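Local coordinates for protein tyrosine--tRNA ligase (Aeropyrum pernix, PDB 2CYA) that probably attaches tyrosine to its cognate tRNA in two steps, first activating the amino acid with ATP and then passing it to the acceptor end of the tRNA, at residues D172-D177 with M192-V197; I279-L284 with T307-L312. All blocks are in the same frame, centred on the assembly; numbering follows the deposited sequence.

Overall arrangement
Contacts 1 and 2 sit on opposite sides of the centre of the chain, their own centres about 34 Å apart and their nearest atoms about 19 Å apart, so they do not touch. Contact 1 belongs to the catalytic, Rossmann-type part of this class I synthetase: helix 161-175 carries Asp172, a predicted tyrosine ligand, and the side chain of Ile173 is about 4 Å from that of Tyr39, another. Contact 2, later in the chain and away from the annotated sites, pairs helices 275-284 and 309-317, which also pack on helix 323-346. Both join helices: contact 1 is buried and mostly apolar, with one ring edge against a backbone carbonyl, while contact 2 is partly buried and built on an arginine lying over a tyrosine ring.

Contact 1 (D172-D177 with M192-V197); sequences DIFYMD and MLARDV
Phe174 reaches from the last turn of helix 161-175 to helix 188-198 and meets it with the edge of its ring. Two kinds of contact are made there. The polar one is a close approach of a ring carbon to a backbone carbonyl: Phe174 CZ lies 3.3 Å from Ala194 O, near the plane of the ring, so it is the C-H rim and not the pi face that meets the oxygen. That oxygen also accepts the backbone bond from Val197 N at 3.2 Å. The rest is apolar. Phe174 CE2 touches Val197 CG1 at 3.8 Å, again at the ring edge, the two side chains crossing at about a right angle. Ile173 adds a second, looser apolar contact, its CD1 4.3 Å from Ala194 CB. With CG anti to its carbonyl carbon (chi1 -61°), Phe174 projects toward the second helix, while Leu129 and Val133 of helix 124-135 also pack on it. Ile173 leans on Tyr39, a predicted tyrosine ligand like its neighbour Asp172. The partly positive ring hydrogens probably suit the carbonyl oxygen, so the carbonyl of Ala194, already bonded to Val197 N, can probably face a ring edge within an otherwise apolar, buried contact.

Contact 2 (I279-L284 with T307-L312); sequences IARYIL and TSYEEL
Arg281 lies along the ring of Tyr309 where helix 275-284 meets the first turn of helix 309-317, a helix-helix contact built on a CH-pi interaction. Its CB sits over the ring face, 3.4 Å from the centroid and 13° off the ring normal. CG follows at 3.7 Å from Tyr309 CD2, and CD comes 3.7 Å from Tyr309 CE2. With CG anti to the backbone N (chi1 -178°) and the chain extended as far as NE, the arginine runs obliquely across the ring instead of turning back. At the tip, the guanidinium and Tyr309 ring planes are nearly parallel, and Tyr282 CE1 lies on one face of the guanidinium, offset toward its rim. Beside this pair, Ala280 CB packs 4.3 Å from Tyr309 CE1. Ala280 CB also lies 4.2 Å from Leu312 CD1. The hydroxyl of Tyr309 is hydrogen-bonded to Glu313. An alanine in place of Tyr309 would probably leave the arginine's methylenes held on the Tyr282 side but without a ring on this one, and the Glu313 carboxylate without this hydroxyl partner. Ser308 caps the second helix: Glu311 N donates to Ser308 OG at 3.0 Å, with an N-H...O angle of 158°.

Contact 1 (D172-D177 with M192-V197)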
ATOM      1  N   ASP A 172       4.638  -8.085  -7.183  1.00 20.36           N
ATOM      2  CA  ASP A 172       4.987  -8.083  -8.601  1.00 22.07           C
ATOM      3  C   ASP A 172       5.269  -9.529  -9.019  1.00 22.19           C
ATOM      4  O   ASP A 172       4.810  -9.984 -10.069  1.00 20.75           O
ATOM      5  CB  ASP A 172       6.263  -7.267  -8.871  1.00 18.13           C
ATOM      6  CG  ASP A 172       6.082  -5.777  -8.666  1.00 21.74           C
ATOM      7  OD1 ASP A 172       4.938  -5.286  -8.705  1.00 20.60           O
ATOM      8  OD2 ASP A 172       7.102  -5.083  -8.489  1.00 22.75           O
ATOM      9  N   ILE A 173       6.055 -10.224  -8.193  1.00 21.77           N
ATOM     10  CA  ILE A 173       6.430 -11.618  -8.435  1.00 22.19           C
ATOM     11  C   ILE A 173       5.189 -12.506  -8.456  1.00 24.43           C
ATOM     12  O   ILE A 173       5.006 -13.286  -9.383  1.00 24.20           O
ATOM     13  CB  ILE A 173       7.430 -12.123  -7.333  1.00 21.98           C
ATOM     14  CG1 ILE A 173       8.778 -11.410  -7.506  1.00 21.16           C
ATOM     15  CG2 ILE A 173       7.608 -13.646  -7.399  1.00 21.57           C
ATOM     16  CD1 ILE A 173       9.702 -11.546  -6.300  1.00 17.34           C
ATOM     17  N   PHE A 174       4.321 -12.386  -7.453  1.00 25.36           N
ATOM     18  CA  PHE A 174       3.127 -13.235  -7.438  1.00 26.19           C
ATOM     19  C   PHE A 174       2.159 -12.866  -8.567  1.00 26.97           C
ATOM     20  O   PHE A 174       1.623 -13.746  -9.254  1.00 25.09           O
ATOM     21  CB  PHE A 174       2.381 -13.150  -6.092  1.00 26.75           C
ATOM     22  CG  PHE A 174       3.192 -13.607  -4.887  1.00 27.54           C
ATOM     23  CD1 PHE A 174       4.155 -14.611  -5.000  1.00 26.10           C
ATOM     24  CD2 PHE A 174       2.926 -13.073  -3.619  1.00 27.18           C
ATOM     25  CE1 PHE A 174       4.836 -15.078  -3.878  1.00 28.07           C
ATOM     26  CE2 PHE A 174       3.602 -13.531  -2.480  1.00 25.11           C
ATOM     27  CZ  PHE A 174       4.559 -14.533  -2.602  1.00 28.20           C
ATOM     28  N   TYR A 175       1.934 -11.571  -8.765  1.00 25.47           N
ATOM     29  CA  TYR A 175       1.016 -11.130  -9.810  1.00 26.35           C
ATOM     30  C   TYR A 175       1.425 -11.678 -11.180  1.00 27.27           C
ATOM     31  O   TYR A 175       0.571 -12.087 -11.964  1.00 28.63           O
ATOM     32  CB  TYR A 175       0.969  -9.605  -9.872  1.00 26.97           C
ATOM     33  CG  TYR A 175      -0.014  -9.068 -10.890  1.00 28.67           C
ATOM     34  CD1 TYR A 175      -1.369  -8.912 -10.573  1.00 30.45           C
ATOM     35  CD2 TYR A 175       0.414  -8.692 -12.167  1.00 29.85           C
ATOM     36  CE1 TYR A 175      -2.275  -8.383 -11.512  1.00 31.12           C
ATOM     37  CE2 TYR A 175      -0.478  -8.170 -13.105  1.00 30.35           C
ATOM     38  CZ  TYR A 175      -1.819  -8.018 -12.772  1.00 30.59           C
ATOM     39  OH  TYR A 175      -2.697  -7.510 -13.708  1.00 33.46           O
ATOM     40  N   MET A 176       2.726 -11.681 -11.473  1.00 28.05           N
ATOM     41  CA  MET A 176       3.214 -12.197 -12.759  1.00 27.76           C
ATOM     42  C   MET A 176       3.333 -13.714 -12.790  1.00 29.13           C
ATOM     43  O   MET A 176       3.860 -14.292 -13.748  1.00 30.27           O
ATOM     44  CB  MET A 176       4.541 -11.543 -13.121  1.00 28.54           C
ATOM     45  CG  MET A 176       4.381 -10.057 -13.426  1.00 31.26           C
ATOM     46  SD  MET A 176       5.889  -9.264 -13.976  1.00 37.47           S
ATOM     47  CE  MET A 176       6.445  -8.676 -12.486  1.00 34.28           C
ATOM     48  N   ASP A 177       2.846 -14.357 -11.732  1.00 28.28           N
ATOM     49  CA  ASP A 177       2.817 -15.811 -11.665  1.00 29.80           C
ATOM     50  C   ASP A 177       4.174 -16.427 -11.971  1.00 28.53           C
ATOM     51  O   ASP A 177       4.283 -17.327 -12.798  1.00 28.00           O
ATOM     52  CB  ASP A 177       1.777 -16.314 -12.674  1.00 33.75           C
ATOM     53  CG  ASP A 177       1.383 -17.764 -12.432  1.00 38.08           C
ATOM     54  OD1 ASP A 177       1.172 -18.124 -11.253  1.00 40.77           O
ATOM     55  OD2 ASP A 177       1.273 -18.524 -13.417  1.00 40.15           O
ATOM     56  N   MET A 192      13.424 -13.190  -0.133  1.00 24.14           N
ATOM     57  CA  MET A 192      13.208 -14.100   0.990  1.00 28.38           C
ATOM     58  C   MET A 192      11.814 -13.883   1.565  1.00 26.71           C
ATOM     59  O   MET A 192      11.150 -14.823   1.968  1.00 27.19           O
ATOM     60  CB  MET A 192      14.262 -13.892   2.094  1.00 31.12           C
ATOM     61  CG  MET A 192      15.683 -14.278   1.649  1.00 40.37           C
ATOM     62  SD  MET A 192      15.725 -15.944   0.898  1.00 48.96           S
ATOM     63  CE  MET A 192      15.851 -16.939   2.402  1.00 48.24           C
ATOM     64  N   LEU A 193      11.375 -12.632   1.609  1.00 27.03           N
ATOM     65  CA  LEU A 193      10.043 -12.329   2.112  1.00 24.44           C
ATOM     66  C   LEU A 193       9.021 -12.979   1.184  1.00 23.84           C
ATOM     67  O   LEU A 193       7.998 -13.508   1.636  1.00 25.40           O
ATOM     68  CB  LEU A 193       9.824 -10.812   2.118  1.00 26.12           C
ATOM     69  CG  LEU A 193       8.410 -10.359   2.495  1.00 25.84           C
ATOM     70  CD1 LEU A 193       8.045 -10.915   3.878  1.00 25.92           C
ATOM     71  CD2 LEU A 193       8.342  -8.843   2.466  1.00 26.58           C
ATOM     72  N   ALA A 194       9.278 -12.934  -0.124  1.00 23.26           N
ATOM     73  CA  ALA A 194       8.323 -13.533  -1.074  1.00 22.95           C
ATOM     74  C   ALA A 194       8.232 -15.036  -0.824  1.00 24.32           C
ATOM     75  O   ALA A 194       7.141 -15.615  -0.790  1.00 23.54           O
ATOM     76  CB  ALA A 194       8.767 -13.280  -2.517  1.00 20.97           C
ATOM     77  N   ARG A 195       9.388 -15.669  -0.644  1.00 25.16           N
ATOM     78  CA  ARG A 195       9.437 -17.115  -0.404  1.00 27.16           C
ATOM     79  C   ARG A 195       8.780 -17.481   0.917  1.00 27.82           C
ATOM     80  O   ARG A 195       8.125 -18.515   1.021  1.00 27.06           O
ATOM     81  CB  ARG A 195      10.892 -17.613  -0.398  1.00 26.73           C
ATOM     82  CG  ARG A 195      11.555 -17.623  -1.776  1.00 27.17           C
ATOM     83  CD  ARG A 195      13.039 -17.973  -1.666  1.00 27.09           C
ATOM     84  NE  ARG A 195      13.275 -19.261  -1.008  1.00 25.50           N
ATOM     85  CZ  ARG A 195      13.097 -20.446  -1.579  1.00 26.27           C
ATOM     86  NH1 ARG A 195      12.671 -20.543  -2.845  1.00 23.36           N
ATOM     87  NH2 ARG A 195      13.339 -21.544  -0.879  1.00 24.85           N
ATOM     88  N   ASP A 196       8.956 -16.635   1.927  1.00 29.22           N
ATOM     89  CA  ASP A 196       8.382 -16.913   3.246  1.00 32.63           C
ATOM     90  C   ASP A 196       6.880 -16.740   3.283  1.00 33.99           C
ATOM     91  O   ASP A 196       6.222 -17.241   4.180  1.00 37.09           O
ATOM     92  CB  ASP A 196       8.961 -15.982   4.308  1.00 35.53           C
ATOM     93  CG  ASP A 196      10.292 -16.451   4.828  1.00 38.47           C
ATOM     94  OD1 ASP A 196      10.662 -17.607   4.533  1.00 43.11           O
ATOM     95  OD2 ASP A 196      10.956 -15.667   5.535  1.00 39.79           O
ATOM     96  N   VAL A 197       6.346 -16.034   2.295  1.00 32.77           N
ATOM     97  CA  VAL A 197       4.932 -15.727   2.250  1.00 31.51           C
ATOM     98  C   VAL A 197       4.110 -16.479   1.216  1.00 29.98           C
ATOM     99  O   VAL A 197       2.902 -16.662   1.389  1.00 29.48           O
ATOM    100  CB  VAL A 197       4.790 -14.187   2.045  1.00 33.98           C
ATOM    101  CG1 VAL A 197       3.517 -13.839   1.307  1.00 36.13           C
ATOM    102  CG2 VAL A 197       4.848 -13.505   3.392  1.00 33.76           C
TER

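Contact 2 (I279-L284 with T307-L312)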
ATOM      1  N   ILE A 279      35.026  -6.788 -12.935  1.00 31.31           N
ATOM      2  CA  ILE A 279      34.644  -6.428 -14.296  1.00 29.21           C
ATOM      3  C   ILE A 279      35.159  -7.501 -15.258  1.00 29.12           C
ATOM      4  O   ILE A 279      34.435  -7.953 -16.155  1.00 28.54           O
ATOM      5  CB  ILE A 279      35.228  -5.065 -14.687  1.00 26.71           C
ATOM      6  CG1 ILE A 279      34.497  -3.965 -13.916  1.00 26.26           C
ATOM      7  CG2 ILE A 279      35.189  -4.889 -16.215  1.00 27.23           C
ATOM      8  CD1 ILE A 279      35.092  -2.596 -14.065  1.00 27.20           C
ATOM      9  N   ALA A 280      36.403  -7.925 -15.063  1.00 28.40           N
ATOM     10  CA  ALA A 280      36.985  -8.945 -15.940  1.00 30.50           C
ATOM     11  C   ALA A 280      36.190 -10.234 -15.848  1.00 30.42           C
ATOM     12  O   ALA A 280      35.829 -10.837 -16.859  1.00 32.28           O
ATOM     13  CB  ALA A 280      38.437  -9.213 -15.557  1.00 31.06           C
ATOM     14  N   ARG A 281      35.903 -10.651 -14.626  1.00 30.93           N
ATOM     15  CA  ARG A 281      35.167 -11.881 -14.417  1.00 32.59           C
ATOM     16  C   ARG A 281      33.685 -11.861 -14.832  1.00 31.97           C
ATOM     17  O   ARG A 281      33.222 -12.743 -15.559  1.00 30.54           O
ATOM     18  CB  ARG A 281      35.248 -12.294 -12.946  1.00 31.96           C
ATOM     19  CG  ARG A 281      34.522 -13.610 -12.680  1.00 36.13           C
ATOM     20  CD  ARG A 281      34.460 -13.963 -11.201  1.00 36.63           C
ATOM     21  NE  ARG A 281      33.694 -15.186 -10.989  1.00 39.04           N
ATOM     22  CZ  ARG A 281      33.398 -15.692  -9.796  1.00 42.04           C
ATOM     23  NH1 ARG A 281      33.805 -15.077  -8.692  1.00 42.03           N
ATOM     24  NH2 ARG A 281      32.681 -16.807  -9.707  1.00 42.30           N
ATOM     25  N   TYR A 282      32.951 -10.857 -14.371  1.00 29.86           N
ATOM     26  CA  TYR A 282      31.519 -10.795 -14.629  1.00 30.62           C
ATOM     27  C   TYR A 282      31.049 -10.186 -15.939  1.00 31.50           C
ATOM     28  O   TYR A 282      29.943 -10.470 -16.389  1.00 32.52           O
ATOM     29  CB  TYR A 282      30.833 -10.091 -13.462  1.00 29.57           C
ATOM     30  CG  TYR A 282      31.027 -10.818 -12.146  1.00 33.24           C
ATOM     31  CD1 TYR A 282      30.836 -12.198 -12.065  1.00 33.75           C
ATOM     32  CD2 TYR A 282      31.417 -10.134 -10.988  1.00 31.11           C
ATOM     33  CE1 TYR A 282      31.025 -12.882 -10.868  1.00 36.10           C
ATOM     34  CE2 TYR A 282      31.614 -10.814  -9.791  1.00 33.12           C
ATOM     35  CZ  TYR A 282      31.408 -12.191  -9.742  1.00 34.18           C
ATOM     36  OH  TYR A 282      31.524 -12.882  -8.555  1.00 39.76           O
ATOM     37  N   ILE A 283      31.880  -9.353 -16.545  1.00 29.69           N
ATOM     38  CA  ILE A 283      31.522  -8.724 -17.788  1.00 29.41           C
ATOM     39  C   ILE A 283      32.370  -9.184 -18.987  1.00 30.37           C
ATOM     40  O   ILE A 283      31.828  -9.662 -19.982  1.00 29.82           O
ATOM     41  CB  ILE A 283      31.607  -7.199 -17.647  1.00 29.69           C
ATOM     42  CG1 ILE A 283      30.600  -6.722 -16.599  1.00 31.56           C
ATOM     43  CG2 ILE A 283      31.334  -6.545 -18.981  1.00 30.31           C
ATOM     44  CD1 ILE A 283      30.663  -5.242 -16.327  1.00 35.07           C
ATOM     45  N   LEU A 284      33.695  -9.073 -18.898  1.00 31.30           N
ATOM     46  CA  LEU A 284      34.526  -9.457 -20.041  1.00 32.71           C
ATOM     47  C   LEU A 284      34.505 -10.955 -20.321  1.00 33.75           C
ATOM     48  O   LEU A 284      34.244 -11.360 -21.451  1.00 34.13           O
ATOM     49  CB  LEU A 284      35.962  -8.949 -19.868  1.00 33.61           C
ATOM     50  CG  LEU A 284      36.150  -7.428 -19.696  1.00 35.58           C
ATOM     51  CD1 LEU A 284      37.642  -7.132 -19.516  1.00 36.32           C
ATOM     52  CD2 LEU A 284      35.595  -6.651 -20.911  1.00 34.29           C
ATOM     53  N   THR A 307      42.675 -17.224 -21.428  1.00 55.83           N
ATOM     54  CA  THR A 307      41.513 -17.844 -22.035  1.00 53.55           C
ATOM     55  C   THR A 307      40.433 -18.153 -21.010  1.00 52.03           C
ATOM     56  O   THR A 307      39.357 -18.625 -21.361  1.00 51.57           O
ATOM     57  CB  THR A 307      41.910 -19.143 -22.774  1.00 53.94           C
ATOM     58  OG1 THR A 307      42.472 -20.078 -21.843  1.00 52.73           O
ATOM     59  CG2 THR A 307      42.931 -18.842 -23.845  1.00 53.31           C
ATOM     60  N   SER A 308      40.726 -17.892 -19.743  1.00 50.79           N
ATOM     61  CA  SER A 308      39.761 -18.130 -18.677  1.00 50.83           C
ATOM     62  C   SER A 308      40.000 -17.085 -17.605  1.00 50.48           C
ATOM     63  O   SER A 308      41.088 -16.515 -17.526  1.00 50.76           O
ATOM     64  CB  SER A 308      39.942 -19.524 -18.066  1.00 52.04           C
ATOM     65  OG  SER A 308      40.886 -19.508 -17.000  1.00 52.04           O
ATOM     66  N   TYR A 309      38.989 -16.830 -16.784  1.00 49.26           N
ATOM     67  CA  TYR A 309      39.135 -15.848 -15.731  1.00 49.39           C
ATOM     68  C   TYR A 309      39.993 -16.400 -14.612  1.00 52.19           C
ATOM     69  O   TYR A 309      40.832 -15.688 -14.060  1.00 52.66           O
ATOM     70  CB  TYR A 309      37.791 -15.448 -15.137  1.00 43.03           C
ATOM     71  CG  TYR A 309      37.964 -14.627 -13.882  1.00 40.50           C
ATOM     72  CD1 TYR A 309      38.360 -13.297 -13.951  1.00 38.27           C
ATOM     73  CD2 TYR A 309      37.829 -15.205 -12.621  1.00 40.27           C
ATOM     74  CE1 TYR A 309      38.623 -12.564 -12.806  1.00 37.87           C
ATOM     75  CE2 TYR A 309      38.100 -14.479 -11.459  1.00 38.97           C
ATOM     76  CZ  TYR A 309      38.498 -13.159 -11.566  1.00 39.09           C
ATOM     77  OH  TYR A 309      38.783 -12.433 -10.436  1.00 39.08           O
ATOM     78  N   GLU A 310      39.764 -17.663 -14.264  1.00 55.93           N
ATOM     79  CA  GLU A 310      40.515 -18.293 -13.185  1.00 59.60           C
ATOM     80  C   GLU A 310      42.014 -18.225 -13.455  1.00 60.34           C
ATOM     81  O   GLU A 310      42.804 -18.016 -12.535  1.00 60.97           O
ATOM     82  CB  GLU A 310      40.071 -19.746 -12.994  1.00 62.23           C
ATOM     83  CG  GLU A 310      40.530 -20.344 -11.667  1.00 67.59           C
ATOM     84  CD  GLU A 310      40.171 -19.464 -10.462  1.00 70.84           C
ATOM     85  OE1 GLU A 310      38.964 -19.189 -10.259  1.00 73.13           O
ATOM     86  OE2 GLU A 310      41.094 -19.048  -9.718  1.00 70.40           O
ATOM     87  N   GLU A 311      42.405 -18.398 -14.714  1.00 61.39           N
ATOM     88  CA  GLU A 311      43.816 -18.318 -15.075  1.00 63.12           C
ATOM     89  C   GLU A 311      44.320 -16.944 -14.656  1.00 62.91           C
ATOM     90  O   GLU A 311      45.286 -16.823 -13.903  1.00 63.57           O
ATOM     91  CB  GLU A 311      43.998 -18.475 -16.583  1.00 65.04           C
ATOM     92  CG  GLU A 311      43.867 -19.890 -17.103  1.00 68.32           C
ATOM     93  CD  GLU A 311      43.882 -19.936 -18.621  1.00 70.35           C
ATOM     94  OE1 GLU A 311      44.812 -19.353 -19.228  1.00 70.75           O
ATOM     95  OE2 GLU A 311      42.962 -20.556 -19.202  1.00 70.75           O
ATOM     96  N   LEU A 312      43.644 -15.911 -15.155  1.00 62.09           N
ATOM     97  CA  LEU A 312      43.988 -14.531 -14.854  1.00 60.75           C
ATOM     98  C   LEU A 312      44.104 -14.295 -13.353  1.00 61.49           C
ATOM     99  O   LEU A 312      45.046 -13.647 -12.900  1.00 61.14           O
ATOM    100  CB  LEU A 312      42.928 -13.589 -15.447  1.00 58.83           C
ATOM    101  CG  LEU A 312      43.059 -12.071 -15.258  1.00 57.14           C
ATOM    102  CD1 LEU A 312      41.993 -11.366 -16.076  1.00 55.21           C
ATOM    103  CD2 LEU A 312      42.915 -11.701 -13.795  1.00 55.61           C
TER